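Local coordinates for protein bacteriophage virulence determinant (Salmonella enterica subsp. enterica serovar Typhimurium str. 14028S, PDB 6GGR) that probably acts as a zinc-dependent protease of the PipA family, a phage-encoded virulence effector acting on another protein, at residues W107-T120 / S163-Q176. Numbering follows the deposited sequence.
Unlike the reference sequence in segment 163-176: Gln167 (reference Glu).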
loop_
_atom_site.group_PDB
_atom_site.type_symbol
_atom_site.label_atom_id
_atom_site.label_comp_id
_atom_site.label_asym_id
_atom_site.label_seq_id
_atom_site.Cartn_x
_atom_site.Cartn_y
_atom_site.Cartn_z
ATOM N N TRP B 107 -15.445 4.656 13.188
ATOM C CA TRP B 107 -14.780 4.560 11.859
ATOM C C TRP B 107 -15.624 3.754 10.920
ATOM O O TRP B 107 -16.381 2.914 11.334
ATOM C CB TRP B 107 -13.351 3.927 11.951
ATOM C CG TRP B 107 -12.380 4.710 12.756
ATOM C CD1 TRP B 107 -12.382 4.868 14.077
ATOM C CD2 TRP B 107 -11.239 5.412 12.277
ATOM N NE1 TRP B 107 -11.346 5.634 14.462
ATOM C CE2 TRP B 107 -10.623 5.983 13.367
ATOM C CE3 TRP B 107 -10.694 5.608 11.013
ATOM C CZ2 TRP B 107 -9.498 6.735 13.251
ATOM C CZ3 TRP B 107 -9.597 6.352 10.898
ATOM C CH2 TRP B 107 -9.000 6.912 11.997
ATOM N N LEU B 108 -15.519 4.089 9.641
ATOM C CA LEU B 108 -16.132 3.264 8.608
ATOM C C LEU B 108 -15.232 2.078 8.294
ATOM O O LEU B 108 -14.013 2.225 8.163
ATOM C CB LEU B 108 -16.369 4.084 7.340
ATOM C CG LEU B 108 -17.462 5.155 7.387
ATOM C CD1 LEU B 108 -17.449 5.999 6.118
ATOM C CD2 LEU B 108 -18.827 4.514 7.585
ATOM N N LEU B 109 -15.832 0.897 8.183
ATOM C CA LEU B 109 -15.088 -0.309 7.828
ATOM C C LEU B 109 -15.171 -0.498 6.317
ATOM O O LEU B 109 -16.216 -0.878 5.784
ATOM C CB LEU B 109 -15.636 -1.519 8.578
ATOM C CG LEU B 109 -14.985 -2.857 8.217
ATOM C CD1 LEU B 109 -13.488 -2.822 8.480
ATOM C CD2 LEU B 109 -15.633 -4.002 8.977
ATOM N N GLY B 110 -14.069 -0.219 5.621
ATOM C CA GLY B 110 -13.996 -0.467 4.193
ATOM C C GLY B 110 -13.677 -1.916 3.890
ATOM O O GLY B 110 -12.598 -2.229 3.374
ATOM N N ALA B 111 -14.610 -2.810 4.210
ATOM C CA ALA B 111 -14.354 -4.240 4.104
ATOM C C ALA B 111 -14.084 -4.642 2.659
ATOM O O ALA B 111 -14.738 -4.162 1.728
ATOM C CB ALA B 111 -15.541 -5.033 4.652
ATOM N N GLY B 112 -13.121 -5.542 2.479
ATOM C CA GLY B 112 -12.751 -6.002 1.159
ATOM C C GLY B 112 -11.896 -5.040 0.367
ATOM O O GLY B 112 -11.634 -5.299 -0.813
ATOM N N GLU B 113 -11.452 -3.944 0.972
ATOM C CA GLU B 113 -10.626 -2.953 0.300
ATOM C C GLU B 113 -9.172 -3.087 0.740
ATOM O O GLU B 113 -8.847 -3.754 1.726
ATOM C CB GLU B 113 -11.147 -1.542 0.589
ATOM C CG GLU B 113 -12.613 -1.346 0.235
ATOM C CD GLU B 113 -12.879 -1.518 -1.247
ATOM O OE1 GLU B 113 -11.991 -1.175 -2.056
ATOM O OE2 GLU B 113 -13.974 -2.003 -1.602
ATOM N N ASN B 114 -8.290 -2.436 -0.014
ATOM C CA ASN B 114 -6.869 -2.471 0.299
ATOM C C ASN B 114 -6.635 -1.971 1.720
ATOM O O ASN B 114 -7.252 -1.001 2.165
ATOM C CB ASN B 114 -6.087 -1.617 -0.701
ATOM C CG ASN B 114 -4.598 -1.893 -0.665
ATOM O OD1 ASN B 114 -4.154 -2.996 -0.984
ATOM N ND2 ASN B 114 -3.816 -0.888 -0.291
ATOM N N PHE B 115 -5.743 -2.650 2.437
ATOM C CA PHE B 115 -5.447 -2.291 3.818
ATOM C C PHE B 115 -5.061 -0.821 3.929
ATOM O O PHE B 115 -4.128 -0.361 3.267
ATOM C CB PHE B 115 -4.319 -3.177 4.354
ATOM C CG PHE B 115 -4.764 -4.558 4.742
ATOM C CD1 PHE B 115 -5.578 -4.754 5.848
ATOM C CD2 PHE B 115 -4.358 -5.662 4.015
ATOM C CE1 PHE B 115 -5.984 -6.026 6.209
ATOM C CE2 PHE B 115 -4.761 -6.938 4.379
ATOM C CZ PHE B 115 -5.575 -7.116 5.473
ATOM N N GLY B 116 -5.772 -0.086 4.776
ATOM C CA GLY B 116 -5.463 1.314 4.977
ATOM C C GLY B 116 -6.418 1.939 5.972
ATOM O O GLY B 116 -7.474 1.381 6.295
ATOM N N THR B 117 -6.019 3.111 6.460
ATOM C CA THR B 117 -6.845 3.887 7.372
ATOM C C THR B 117 -6.534 5.360 7.169
ATOM O O THR B 117 -5.381 5.728 6.933
ATOM C CB THR B 117 -6.606 3.514 8.842
ATOM O OG1 THR B 117 -5.292 3.927 9.235
ATOM C CG2 THR B 117 -6.741 2.021 9.058
ATOM N N THR B 118 -7.564 6.192 7.277
ATOM C CA THR B 118 -7.425 7.627 7.060
ATOM C C THR B 118 -6.874 8.285 8.318
ATOM O O THR B 118 -7.522 8.263 9.370
ATOM C CB THR B 118 -8.772 8.236 6.685
ATOM O OG1 THR B 118 -9.720 7.977 7.728
ATOM C CG2 THR B 118 -9.288 7.641 5.386
ATOM N N VAL B 119 -5.687 8.885 8.208
ATOM C CA VAL B 119 -4.995 9.493 9.338
ATOM C C VAL B 119 -4.775 10.985 9.118
ATOM O O VAL B 119 -5.109 11.807 9.978
ATOM C CB VAL B 119 -3.653 8.779 9.620
ATOM C CG1 VAL B 119 -2.853 9.510 10.699
ATOM C CG2 VAL B 119 -3.907 7.333 10.038
ATOM N N THR B 120 -4.208 11.355 7.975
ATOM C CA THR B 120 -3.925 12.758 7.689
ATOM C C THR B 120 -5.213 13.554 7.493
ATOM O O THR B 120 -6.042 13.219 6.647
ATOM C CB THR B 120 -3.038 12.909 6.437
ATOM O OG1 THR B 120 -3.559 12.102 5.373
ATOM C CG2 THR B 120 -1.606 12.491 6.740
ATOM N N SER B 163 -1.861 -7.538 9.890
ATOM C CA SER B 163 -2.439 -6.506 9.034
ATOM C C SER B 163 -3.583 -5.788 9.740
ATOM O O SER B 163 -3.684 -4.557 9.692
ATOM C CB SER B 163 -2.921 -7.120 7.722
ATOM O OG SER B 163 -1.883 -7.833 7.077
ATOM N N PHE B 164 -4.461 -6.549 10.398
ATOM C CA PHE B 164 -5.581 -5.945 11.114
ATOM C C PHE B 164 -5.090 -5.046 12.240
ATOM O O PHE B 164 -5.554 -3.910 12.393
ATOM C CB PHE B 164 -6.499 -7.042 11.656
ATOM C CG PHE B 164 -7.546 -7.499 10.677
ATOM C CD1 PHE B 164 -7.201 -7.883 9.392
ATOM C CD2 PHE B 164 -8.878 -7.562 11.052
ATOM C CE1 PHE B 164 -8.164 -8.305 8.499
ATOM C CE2 PHE B 164 -9.844 -7.987 10.167
ATOM C CZ PHE B 164 -9.488 -8.360 8.887
ATOM N N ILE B 165 -4.147 -5.539 13.044
ATOM C CA ILE B 165 -3.647 -4.756 14.174
ATOM C C ILE B 165 -2.915 -3.516 13.680
ATOM O O ILE B 165 -3.044 -2.429 14.256
ATOM C CB ILE B 165 -2.745 -5.630 15.065
ATOM C CG1 ILE B 165 -3.557 -6.762 15.709
ATOM C CG2 ILE B 165 -2.043 -4.785 16.132
ATOM C CD1 ILE B 165 -4.712 -6.298 16.583
ATOM N N HIS B 166 -2.135 -3.656 12.610
ATOM C CA HIS B 166 -1.422 -2.509 12.058
ATOM C C HIS B 166 -2.390 -1.394 11.678
ATOM O O HIS B 166 -2.176 -0.226 12.025
ATOM C CB HIS B 166 -0.597 -2.942 10.847
ATOM C CG HIS B 166 0.266 -1.855 10.285
ATOM N ND1 HIS B 166 1.629 -1.809 10.480
ATOM C CD2 HIS B 166 -0.045 -0.764 9.544
ATOM C CE1 HIS B 166 2.123 -0.744 9.874
ATOM N NE2 HIS B 166 1.129 -0.092 9.299
ATOM N N GLN B 167 -3.463 -1.734 10.961
ATOM C CA GLN B 167 -4.419 -0.710 10.549
ATOM C C GLN B 167 -5.173 -0.149 11.747
ATOM O O GLN B 167 -5.441 1.056 11.809
ATOM C CB GLN B 167 -5.401 -1.281 9.526
ATOM C CG GLN B 167 -4.759 -1.782 8.247
ATOM C CD GLN B 167 -3.901 -0.738 7.564
ATOM O OE1 GLN B 167 -4.119 0.464 7.715
ATOM N NE2 GLN B 167 -2.911 -1.193 6.814
ATOM N N VAL B 168 -5.528 -1.005 12.705
ATOM C CA VAL B 168 -6.225 -0.529 13.896
ATOM C C VAL B 168 -5.323 0.395 14.702
ATOM O O VAL B 168 -5.773 1.418 15.232
ATOM C CB VAL B 168 -6.720 -1.721 14.736
ATOM C CG1 VAL B 168 -7.205 -1.266 16.118
ATOM C CG2 VAL B 168 -7.841 -2.447 14.003
ATOM N N VAL B 169 -4.036 0.060 14.803
ATOM C CA VAL B 169 -3.119 0.916 15.551
ATOM C C VAL B 169 -3.087 2.312 14.946
ATOM O O VAL B 169 -3.024 3.316 15.667
ATOM C CB VAL B 169 -1.716 0.283 15.605
ATOM C CG1 VAL B 169 -0.660 1.313 16.012
ATOM C CG2 VAL B 169 -1.710 -0.879 16.590
ATOM N N HIS B 170 -3.125 2.401 13.612
ATOM C CA HIS B 170 -3.230 3.700 12.960
ATOM C C HIS B 170 -4.437 4.466 13.484
ATOM O O HIS B 170 -4.346 5.654 13.809
ATOM C CB HIS B 170 -3.337 3.530 11.443
ATOM C CG HIS B 170 -2.019 3.421 10.738
ATOM N ND1 HIS B 170 -1.098 4.446 10.715
ATOM C CD2 HIS B 170 -1.483 2.419 10.000
ATOM C CE1 HIS B 170 -0.044 4.074 10.011
ATOM N NE2 HIS B 170 -0.252 2.848 9.566
ATOM N N ALA B 171 -5.581 3.784 13.583
ATOM C CA ALA B 171 -6.834 4.444 13.925
ATOM C C ALA B 171 -6.924 4.815 15.399
ATOM O O ALA B 171 -7.649 5.754 15.750
ATOM C CB ALA B 171 -8.009 3.546 13.545
ATOM N N LEU B 172 -6.209 4.109 16.276
ATOM C CA LEU B 172 -6.255 4.410 17.703
ATOM C C LEU B 172 -5.213 5.433 18.131
ATOM O O LEU B 172 -5.380 6.061 19.184
ATOM C CB LEU B 172 -6.066 3.129 18.521
ATOM C CG LEU B 172 -7.065 2.005 18.240
ATOM C CD1 LEU B 172 -6.625 0.729 18.938
ATOM C CD2 LEU B 172 -8.468 2.409 18.676
ATOM N N THR B 173 -4.155 5.630 17.339
ATOM C CA THR B 173 -3.103 6.581 17.671
ATOM C C THR B 173 -3.033 7.773 16.728
ATOM O O THR B 173 -2.383 8.766 17.070
ATOM C CB THR B 173 -1.732 5.889 17.671
ATOM O OG1 THR B 173 -1.420 5.434 16.349
ATOM C CG2 THR B 173 -1.722 4.712 18.624
ATOM N N HIS B 174 -3.676 7.702 15.563
ATOM C CA HIS B 174 -3.627 8.755 14.550
ATOM C C HIS B 174 -2.203 9.049 14.098
ATOM O O HIS B 174 -1.918 10.149 13.615
ATOM C CB HIS B 174 -4.288 10.047 15.048
ATOM C CG HIS B 174 -5.732 9.887 15.412
ATOM N ND1 HIS B 174 -6.690 9.493 14.503
ATOM C CD2 HIS B 174 -6.378 10.054 16.590
ATOM C CE1 HIS B 174 -7.865 9.428 15.104
ATOM N NE2 HIS B 174 -7.703 9.765 16.371
ATOM N N LEU B 175 -1.301 8.083 14.234
ATOM C CA LEU B 175 0.091 8.253 13.846
ATOM C C LEU B 175 0.360 7.588 12.501
ATOM O O LEU B 175 -0.345 6.666 12.081
ATOM C CB LEU B 175 1.024 7.671 14.911
ATOM C CG LEU B 175 0.853 8.210 16.335
ATOM C CD1 LEU B 175 1.902 7.610 17.258
ATOM C CD2 LEU B 175 0.919 9.732 16.370
ATOM N N GLN B 176 1.440 8.012 11.869
ATOM C CA GLN B 176 1.859 7.502 10.575
ATOM C C GLN B 176 3.084 6.628 10.695
ATOM O O GLN B 176 3.762 6.599 11.675
ATOM C CB GLN B 176 2.133 8.631 9.535
ATOM C CG GLN B 176 0.997 9.627 9.307
ATOM C CD GLN B 176 1.307 10.627 8.138
ATOM O OE1 GLN B 176 2.351 11.269 8.149
ATOM N NE2 GLN B 176 0.444 10.714 7.130
#
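The methyl of Ala171 sits over one face of the Trp107 indole, its CB 3.6 Å from the centroid of the six-membered ring. At the edge of that ring lie Thr118 O, in plane, and His174, whose CE1 is 3.7 Å from Trp107 CZ2; the two rings meet rim to rim. A broad indole fills the gap between strand 107-111 and the helix, and a residue as small as alanine lets it come close. Farther along, Ser163 CB lies over a face of the Phe115 ring, 3.7 Å from its centroid, while Phe164 comes to the edge of that ring, with CD1 3.9 Å from Phe115 CE1. Serine suits this spot because its CB can pack on the ring while OG bonds to Asp139, Asp159 O and a basic side chain of the bound partner protein.

Between these aromatic clusters, chi1 of 68° turns Thr117 OG1 to His170 CB (3.0 Å) and leaves CG2 to pack 3.2 Å from Gln167 O; the buried hydroxyl oxygen finds no polar partner in the model. Val119 adds a branched aliphatic group, its CG1 against His174 O.

His170 ND1 donates to Leu175 O (2.7 Å), roughly in the ring plane, and NE2 hydrogen-bonds Asp177 OD2, so the ring is held from both nitrogens. His166, His170 and Asp177 are zinc ligands, although this chain carries no metal; the two histidines frame an HEXXH motif in which Gln167 replaces the reference Glu. Strand 116-117, an edge strand beside this helix, gives backbone hydrogen bonds from Thr117 to the partner protein, consistent with substrate strand addition in zincin proteases. With methyl-on-ring and ring-edge contacts carrying it, the interface is largely apolar, and it sets what is probably a substrate-binding edge alongside the metal-site helix.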